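Local coordinates for beta-N-acetylhexosaminidase (Arthrobacter aurescens, PDB 3RCN), which probably hydrolyses terminal non-reducing N-acetyl-D-hexosamine residues from N-acetyl-beta-D-hexosaminides, as a member of glycosyl hydrolase family 20, at residues A[76-81]-A[168-173]; A[139-144]-A[481-486]; A[404-409]-A[432-437]. One frame throughout, in Å; residues are numbered along the deposited sequence.

Interaction 1: A[76-81]-A[168-173]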
# COMPACT_ATOMS: atom_id res chain seq x y z
N ASP A 76 26.69 -22.61 3.00
CA ASP A 76 25.38 -22.93 2.41
C ASP A 76 24.80 -21.75 1.61
O ASP A 76 25.09 -20.58 1.88
CB ASP A 76 24.37 -23.35 3.49
CG ASP A 76 22.96 -23.54 2.93
OD1 ASP A 76 22.09 -22.66 3.16
OD2 ASP A 76 22.72 -24.57 2.25
N ALA A 77 23.97 -22.08 0.62
CA ALA A 77 23.34 -21.08 -0.24
C ALA A 77 22.56 -19.98 0.49
O ALA A 77 22.57 -18.84 0.05
CB ALA A 77 22.44 -21.76 -1.28
N GLU A 78 21.86 -20.31 1.57
CA GLU A 78 21.09 -19.32 2.32
C GLU A 78 21.89 -18.75 3.48
O GLU A 78 21.38 -17.98 4.28
CB GLU A 78 19.77 -19.89 2.86
CG GLU A 78 18.65 -20.02 1.84
CD GLU A 78 17.28 -20.19 2.49
OE1 GLU A 78 17.15 -21.02 3.41
OE2 GLU A 78 16.32 -19.48 2.08
N ALA A 79 23.15 -19.14 3.57
CA ALA A 79 24.01 -18.75 4.69
C ALA A 79 24.94 -17.60 4.30
O ALA A 79 25.33 -17.47 3.14
CB ALA A 79 24.82 -19.96 5.19
N TYR A 80 25.27 -16.75 5.26
CA TYR A 80 26.19 -15.66 4.98
C TYR A 80 27.09 -15.36 6.18
O TYR A 80 26.81 -15.75 7.31
CB TYR A 80 25.43 -14.39 4.61
CG TYR A 80 24.72 -13.82 5.80
CD1 TYR A 80 23.42 -14.21 6.10
CD2 TYR A 80 25.35 -12.92 6.64
CE1 TYR A 80 22.77 -13.73 7.20
CE2 TYR A 80 24.70 -12.43 7.76
CZ TYR A 80 23.41 -12.83 8.02
OH TYR A 80 22.74 -12.36 9.12
N ARG A 81 28.17 -14.64 5.90
CA ARG A 81 29.04 -14.11 6.93
C ARG A 81 29.09 -12.60 6.71
O ARG A 81 29.16 -12.14 5.56
CB ARG A 81 30.42 -14.74 6.80
CG ARG A 81 31.29 -14.60 8.02
CD ARG A 81 32.51 -15.50 7.91
NE ARG A 81 33.27 -15.24 6.69
CZ ARG A 81 33.38 -16.11 5.68
NH1 ARG A 81 32.80 -17.30 5.76
NH2 ARG A 81 34.09 -15.79 4.60
N LYS A 168 13.43 -12.61 6.87
CA LYS A 168 14.11 -13.75 6.27
C LYS A 168 13.18 -14.95 6.05
O LYS A 168 13.65 -16.07 5.97
CB LYS A 168 15.29 -14.17 7.14
CG LYS A 168 16.45 -13.16 7.22
CD LYS A 168 17.60 -13.70 8.10
CE LYS A 168 18.89 -12.88 8.00
NZ LYS A 168 18.82 -11.55 8.68
N LEU A 169 11.88 -14.68 5.93
CA LEU A 169 10.91 -15.69 5.54
C LEU A 169 11.05 -15.92 4.04
O LEU A 169 11.12 -14.95 3.28
CB LEU A 169 9.49 -15.23 5.88
CG LEU A 169 9.27 -15.07 7.39
CD1 LEU A 169 8.01 -14.30 7.71
CD2 LEU A 169 9.26 -16.42 8.09
N ASN A 170 11.22 -17.18 3.65
CA ASN A 170 11.33 -17.56 2.24
C ASN A 170 10.11 -18.15 1.50
O ASN A 170 10.20 -18.41 0.30
CB ASN A 170 12.57 -18.41 2.00
CG ASN A 170 12.51 -19.73 2.71
OD1 ASN A 170 11.49 -20.09 3.30
ND2 ASN A 170 13.60 -20.49 2.64
N VAL A 171 8.98 -18.37 2.16
CA VAL A 171 7.84 -18.95 1.45
C VAL A 171 6.56 -18.21 1.71
O VAL A 171 6.21 -17.92 2.85
CB VAL A 171 7.60 -20.49 1.75
CG1 VAL A 171 6.37 -20.99 1.01
CG2 VAL A 171 8.78 -21.32 1.34
N LEU A 172 5.84 -17.91 0.63
CA LEU A 172 4.54 -17.27 0.75
C LEU A 172 3.55 -18.18 0.09
O LEU A 172 3.61 -18.44 -1.12
CB LEU A 172 4.51 -15.91 0.05
CG LEU A 172 3.08 -15.38 -0.18
CD1 LEU A 172 2.42 -14.92 1.12
CD2 LEU A 172 3.09 -14.24 -1.19
N HIS A 173 2.63 -18.66 0.91
CA HIS A 173 1.61 -19.57 0.44
C HIS A 173 0.36 -18.72 0.23
O HIS A 173 -0.18 -18.14 1.17
CB HIS A 173 1.42 -20.69 1.47
CG HIS A 173 0.28 -21.62 1.18
ND1 HIS A 173 0.29 -22.95 1.55
CD2 HIS A 173 -0.90 -21.41 0.56
CE1 HIS A 173 -0.84 -23.52 1.18
NE2 HIS A 173 -1.58 -22.61 0.58

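Interaction 2: A[139-144]-A[481-486]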
# COMPACT_ATOMS: atom_id res chain seq x y z
N GLY A 139 14.73 -24.81 6.30
CA GLY A 139 14.89 -24.39 4.93
C GLY A 139 13.60 -23.84 4.35
O GLY A 139 13.61 -23.13 3.35
N TYR A 140 12.47 -24.22 4.95
CA TYR A 140 11.19 -23.73 4.51
C TYR A 140 10.59 -22.92 5.65
O TYR A 140 10.18 -23.50 6.67
CB TYR A 140 10.32 -24.94 4.14
CG TYR A 140 8.89 -24.65 3.72
CD1 TYR A 140 8.41 -25.05 2.48
CD2 TYR A 140 8.00 -24.01 4.59
CE1 TYR A 140 7.09 -24.81 2.10
CE2 TYR A 140 6.69 -23.76 4.21
CZ TYR A 140 6.24 -24.16 2.96
OH TYR A 140 4.93 -23.91 2.58
N ARG A 141 10.58 -21.59 5.50
CA ARG A 141 10.04 -20.72 6.54
C ARG A 141 8.91 -19.91 5.91
O ARG A 141 9.14 -18.94 5.19
CB ARG A 141 11.16 -19.81 7.03
CG ARG A 141 12.45 -20.59 7.33
CD ARG A 141 13.64 -19.72 7.74
NE ARG A 141 14.09 -18.83 6.67
CZ ARG A 141 14.74 -19.20 5.57
NH1 ARG A 141 15.10 -18.30 4.67
NH2 ARG A 141 15.03 -20.48 5.37
N GLY A 142 7.69 -20.30 6.25
CA GLY A 142 6.54 -19.88 5.48
C GLY A 142 5.61 -18.88 6.12
O GLY A 142 5.63 -18.69 7.33
N THR A 143 4.75 -18.32 5.30
CA THR A 143 3.57 -17.62 5.76
C THR A 143 2.50 -17.85 4.71
O THR A 143 2.76 -17.77 3.50
CB THR A 143 3.78 -16.09 5.88
OG1 THR A 143 4.78 -15.82 6.88
CG2 THR A 143 2.49 -15.41 6.28
N MSE A 144 1.29 -18.11 5.18
CA MSE A 144 0.17 -18.19 4.27
C MSE A 144 -0.67 -16.94 4.38
O MSE A 144 -0.85 -16.38 5.46
CB MSE A 144 -0.69 -19.39 4.59
CG MSE A 144 -1.61 -19.75 3.47
SE MSE A 144 -3.30 -20.38 4.16
CE MSE A 144 -3.97 -18.64 4.72
N VAL A 481 11.92 -18.21 15.47
CA VAL A 481 11.76 -19.64 15.67
C VAL A 481 12.17 -20.40 14.40
O VAL A 481 12.83 -21.43 14.49
CB VAL A 481 10.30 -19.99 16.08
CG1 VAL A 481 10.08 -21.50 16.08
CG2 VAL A 481 9.96 -19.38 17.44
N PHE A 482 11.82 -19.88 13.23
CA PHE A 482 12.16 -20.53 11.96
C PHE A 482 13.61 -20.37 11.54
O PHE A 482 14.18 -21.27 10.92
CB PHE A 482 11.28 -20.02 10.81
CG PHE A 482 9.82 -20.32 10.98
CD1 PHE A 482 9.36 -20.98 12.11
CD2 PHE A 482 8.91 -19.94 10.00
CE1 PHE A 482 8.00 -21.25 12.26
CE2 PHE A 482 7.56 -20.20 10.15
CZ PHE A 482 7.10 -20.86 11.28
N TRP A 483 14.15 -19.17 11.72
CA TRP A 483 15.54 -18.89 11.37
C TRP A 483 16.64 -19.28 12.38
O TRP A 483 17.61 -19.96 12.03
CB TRP A 483 15.70 -17.41 10.99
CG TRP A 483 17.08 -17.10 10.55
CD1 TRP A 483 18.15 -16.83 11.34
CD2 TRP A 483 17.56 -17.08 9.20
NE1 TRP A 483 19.27 -16.62 10.57
CE2 TRP A 483 18.93 -16.77 9.25
CE3 TRP A 483 16.96 -17.30 7.96
CZ2 TRP A 483 19.72 -16.68 8.11
CZ3 TRP A 483 17.74 -17.21 6.83
CH2 TRP A 483 19.11 -16.90 6.91
N SER A 484 16.46 -18.87 13.63
CA SER A 484 17.59 -18.83 14.56
C SER A 484 17.91 -20.18 15.19
O SER A 484 17.30 -21.18 14.89
CB SER A 484 17.35 -17.81 15.69
OG SER A 484 16.97 -16.55 15.19
N ASN A 485 18.89 -20.15 16.09
CA ASN A 485 19.32 -21.29 16.87
C ASN A 485 18.43 -21.48 18.11
O ASN A 485 18.31 -20.58 18.95
CB ASN A 485 20.80 -21.08 17.26
CG ASN A 485 21.37 -22.21 18.11
OD1 ASN A 485 20.74 -23.25 18.31
ND2 ASN A 485 22.59 -22.02 18.59
N PRO A 486 17.81 -22.67 18.23
CA PRO A 486 16.88 -22.98 19.32
C PRO A 486 17.54 -23.01 20.70
O PRO A 486 16.84 -22.93 21.71
CB PRO A 486 16.36 -24.37 18.95
CG PRO A 486 17.40 -24.94 18.06
CD PRO A 486 17.97 -23.80 17.30

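Interaction 3: A[404-409]-A[432-437]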
# COMPACT_ATOMS: atom_id res chain seq x y z
N HIS A 404 -3.31 -25.00 16.61
CA HIS A 404 -3.36 -24.47 17.97
C HIS A 404 -2.10 -23.71 18.36
O HIS A 404 -1.94 -23.31 19.51
CB HIS A 404 -3.71 -25.56 18.98
CG HIS A 404 -2.78 -26.73 18.96
ND1 HIS A 404 -2.74 -27.63 17.91
CD2 HIS A 404 -1.87 -27.17 19.86
CE1 HIS A 404 -1.84 -28.56 18.16
NE2 HIS A 404 -1.30 -28.30 19.34
N LYS A 405 -1.20 -23.53 17.39
CA LYS A 405 0.06 -22.82 17.61
C LYS A 405 0.24 -21.65 16.65
O LYS A 405 0.41 -20.52 17.06
CB LYS A 405 1.24 -23.78 17.46
CG LYS A 405 1.28 -24.92 18.47
CD LYS A 405 1.28 -24.38 19.90
CE LYS A 405 1.56 -25.49 20.89
NZ LYS A 405 0.66 -26.66 20.66
N LEU A 406 0.29 -21.98 15.37
CA LEU A 406 0.67 -21.09 14.28
C LEU A 406 -0.43 -20.36 13.49
O LEU A 406 -0.16 -19.87 12.39
CB LEU A 406 1.67 -21.78 13.35
CG LEU A 406 2.96 -22.15 14.08
CD1 LEU A 406 4.03 -22.58 13.09
CD2 LEU A 406 3.45 -20.99 14.91
N TYR A 407 -1.69 -20.42 13.94
CA TYR A 407 -2.76 -19.71 13.22
C TYR A 407 -2.93 -18.29 13.75
O TYR A 407 -3.32 -18.07 14.90
CB TYR A 407 -4.09 -20.48 13.28
CG TYR A 407 -4.19 -21.63 12.29
CD1 TYR A 407 -3.04 -22.18 11.73
CD2 TYR A 407 -5.42 -22.13 11.89
CE1 TYR A 407 -3.12 -23.21 10.82
CE2 TYR A 407 -5.50 -23.18 10.97
CZ TYR A 407 -4.35 -23.71 10.44
OH TYR A 407 -4.41 -24.74 9.53
N LEU A 408 -2.64 -17.31 12.89
CA LEU A 408 -2.53 -15.92 13.32
C LEU A 408 -3.84 -15.14 13.25
O LEU A 408 -3.90 -14.00 13.69
CB LEU A 408 -1.44 -15.20 12.52
CG LEU A 408 -0.03 -15.79 12.62
CD1 LEU A 408 0.97 -15.01 11.76
CD2 LEU A 408 0.42 -15.83 14.07
N ASP A 409 -4.88 -15.74 12.69
CA ASP A 409 -6.21 -15.17 12.79
C ASP A 409 -6.75 -15.33 14.22
O ASP A 409 -7.73 -14.71 14.60
CB ASP A 409 -7.17 -15.77 11.75
CG ASP A 409 -7.23 -17.30 11.80
OD1 ASP A 409 -8.36 -17.84 11.74
OD2 ASP A 409 -6.17 -17.97 11.86
N TYR A 432 6.47 -17.96 20.58
CA TYR A 432 7.93 -17.87 20.55
C TYR A 432 8.55 -19.12 21.12
O TYR A 432 9.70 -19.44 20.82
CB TYR A 432 8.43 -16.67 21.36
CG TYR A 432 9.94 -16.50 21.32
CD1 TYR A 432 10.58 -16.09 20.15
CD2 TYR A 432 10.72 -16.71 22.45
CE1 TYR A 432 11.96 -15.91 20.10
CE2 TYR A 432 12.10 -16.54 22.42
CZ TYR A 432 12.71 -16.13 21.24
OH TYR A 432 14.07 -15.96 21.19
N GLU A 433 7.79 -19.81 21.94
CA GLU A 433 8.25 -21.03 22.58
C GLU A 433 7.84 -22.31 21.83
O GLU A 433 8.13 -23.41 22.27
CB GLU A 433 7.83 -21.03 24.04
CG GLU A 433 8.48 -19.87 24.82
CD GLU A 433 8.17 -19.90 26.31
OE1 GLU A 433 7.29 -20.70 26.73
OE2 GLU A 433 8.81 -19.12 27.05
N PHE A 434 7.19 -22.16 20.68
CA PHE A 434 6.76 -23.27 19.83
C PHE A 434 7.87 -24.15 19.24
O PHE A 434 8.95 -23.67 18.91
CB PHE A 434 5.91 -22.74 18.68
CG PHE A 434 5.81 -23.69 17.50
CD1 PHE A 434 4.81 -24.65 17.45
CD2 PHE A 434 6.73 -23.61 16.45
CE1 PHE A 434 4.73 -25.53 16.36
CE2 PHE A 434 6.65 -24.49 15.36
CZ PHE A 434 5.66 -25.44 15.32
N GLU A 435 7.57 -25.44 19.06
CA GLU A 435 8.48 -26.38 18.38
C GLU A 435 7.74 -27.34 17.43
O GLU A 435 6.59 -27.70 17.66
CB GLU A 435 9.29 -27.18 19.39
CG GLU A 435 10.33 -26.37 20.15
CD GLU A 435 11.71 -26.43 19.52
OE1 GLU A 435 12.22 -27.55 19.28
OE2 GLU A 435 12.29 -25.34 19.26
N PRO A 436 8.40 -27.70 16.31
CA PRO A 436 8.12 -28.71 15.27
C PRO A 436 8.62 -30.15 15.52
O PRO A 436 9.75 -30.43 15.12
CB PRO A 436 8.82 -28.15 14.02
CG PRO A 436 9.37 -26.81 14.42
CD PRO A 436 9.52 -26.83 15.91
N LEU A 437 7.86 -31.00 16.22
CA LEU A 437 8.24 -32.42 16.40
C LEU A 437 9.57 -32.69 17.13
O LEU A 437 10.43 -33.37 16.59
CB LEU A 437 8.34 -33.13 15.04
CG LEU A 437 7.12 -33.46 14.18
CD1 LEU A 437 5.99 -32.49 14.43
CD2 LEU A 437 7.56 -33.38 12.74

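Interaction 1: A[76-81]-A[168-173]
One hydrogen bond links the two segments, from Asn170 to Glu78, where the N-terminal family 20 domain meets the catalytic barrel; others join the two parts nearby. Asn170 ND2 donates to Glu78 OE2 over 3.0 Å, with an N-H...O angle of 152°. The amide reaches the syn side of the oxygen. Amide and carboxylate planes lie 20° apart, so the two flat groups are close to parallel, each partner slightly out of the other's plane. Glu78 gets there with an extended chain (chi2 -163°). Its other oxygen, OE1, forms a salt bridge with Arg141. Asn170 ND2 also donates to the carbonyl of Gly139, and its OD1 accepts from the backbone N of Arg141, which fixes the amide's rotation.

Beside this bond, Lys168 crosses Tyr80 at about a right angle. Lys168 CE lies 4.1 Å from Tyr80 CE1. Tyr80 OH and Lys168 NZ both hydrogen-bond to Thr104 OG1. Glu78 sits in a type I turn from Asp76 to Ala79. There Asp76 OD1 accepts from Glu78 N at 2.8 Å, making an Asx turn. Lys168, with positive phi just after helix 154-166, closes it in a Schellman motif.

The turn leads into strand 80-84 of the N-terminal sheet. Asn170 stands just before strand 171-178 of the barrel, which pairs with strand 140-146. Tyr100 of helix 95-109 packs against all four touching side chains.

Interaction 2: A[139-144]-A[481-486]
The Arg141 guanidinium has the rim of the Trp483 indole over one face, with Trp483 CZ3 3.5 Å above its plane. The planes are 84° apart, so the indole presents its edge to the guanidinium: Trp483 CE3 is 3.5 Å from Arg141 NE. The Phe482 ring meets the carbonyl of Gly142 at its edge, in plane, with Phe482 CE2 3.7 Å from Gly142 O.

The aliphatic part of Arg141 runs past Phe482 in the opposite direction. Arg141 CG touches Phe482 CB at 3.7 Å, and Arg141 CD lies 3.6 Å from Phe482 O. A bend at chi3 (-65°) then turns the guanidinium toward the tryptophan. Among the partners of this buried guanidinium, NE donates to the carbonyl of Lys168 and NH2 to that of Phe138. Trp483 NE1 hydrogen-bonds to Asp134, and Lys168 makes a cation-pi contact with the indole.

The contact packs the C-terminal end of helix 474-483 against the beginning of strand 140-146, within the alpha-beta barrel. That strand lies between parallel strands 171-178 and 449-456. Phe482 also touches Ala452 of the latter.

Interaction 3: A[404-409]-A[432-437]
Two loops of the catalytic alpha-beta barrel meet here through a CH-pi contact between Leu406 and Phe434. One loop follows strand 397-400 and the other follows helix 428-432. Leu406 CD1 lies over one face of the Phe434 ring, 4.2 Å from its centroid and 23° off the ring normal. It is offset toward the rim and is nearest to the CE2 and CZ side. The two side chains cross at about a right angle.

Phe434 sends its ring across to the other loop, with CG anti to the backbone N (chi1 160°). Lys405 meets the CD1 side of the ring through the start of its aliphatic chain. That chain bends at chi2 (-56°), and its end leads away from Phe434. The lysine thus contributes methylenes to the contact. It is a small, apolar contact, with both Leu406 and Phe434 buried.

Phe434 also touches Pro402, and Leu406 packs on Phe482 of helix 474-483. The backbones of Leu406 and Leu408 hydrogen-bond to that of Asn455, joining this loop to strand 449-456. On the ring, Lys405 CB and CG each come to 3.7 Å from Phe434 CD1.

Interactions 1 and 2 have centres 9 Å apart and share neighbouring strands 171-178 and 140-146. Interaction 1 crosses between the N-terminal domain and the barrel; interaction 2 lies in the barrel beside it. They are joined by a probable backbone hydrogen bond from His173 N to Thr143 O at 2.7 Å, and Lys168 CD packs 3.5 Å from Trp483 CE2. Interaction 3 is nested within the chain loop closed by interaction 2, with centres 11 Å apart. Val481 CG2 lies 3.4 Å from Tyr432 O. Interactions 1 and 3 do not touch. All three lie away from Glu316, the predicted proton donor. A bound glycerol, probably from the crystallisation liquor, lies about 4 Å from the Asn170 side chain.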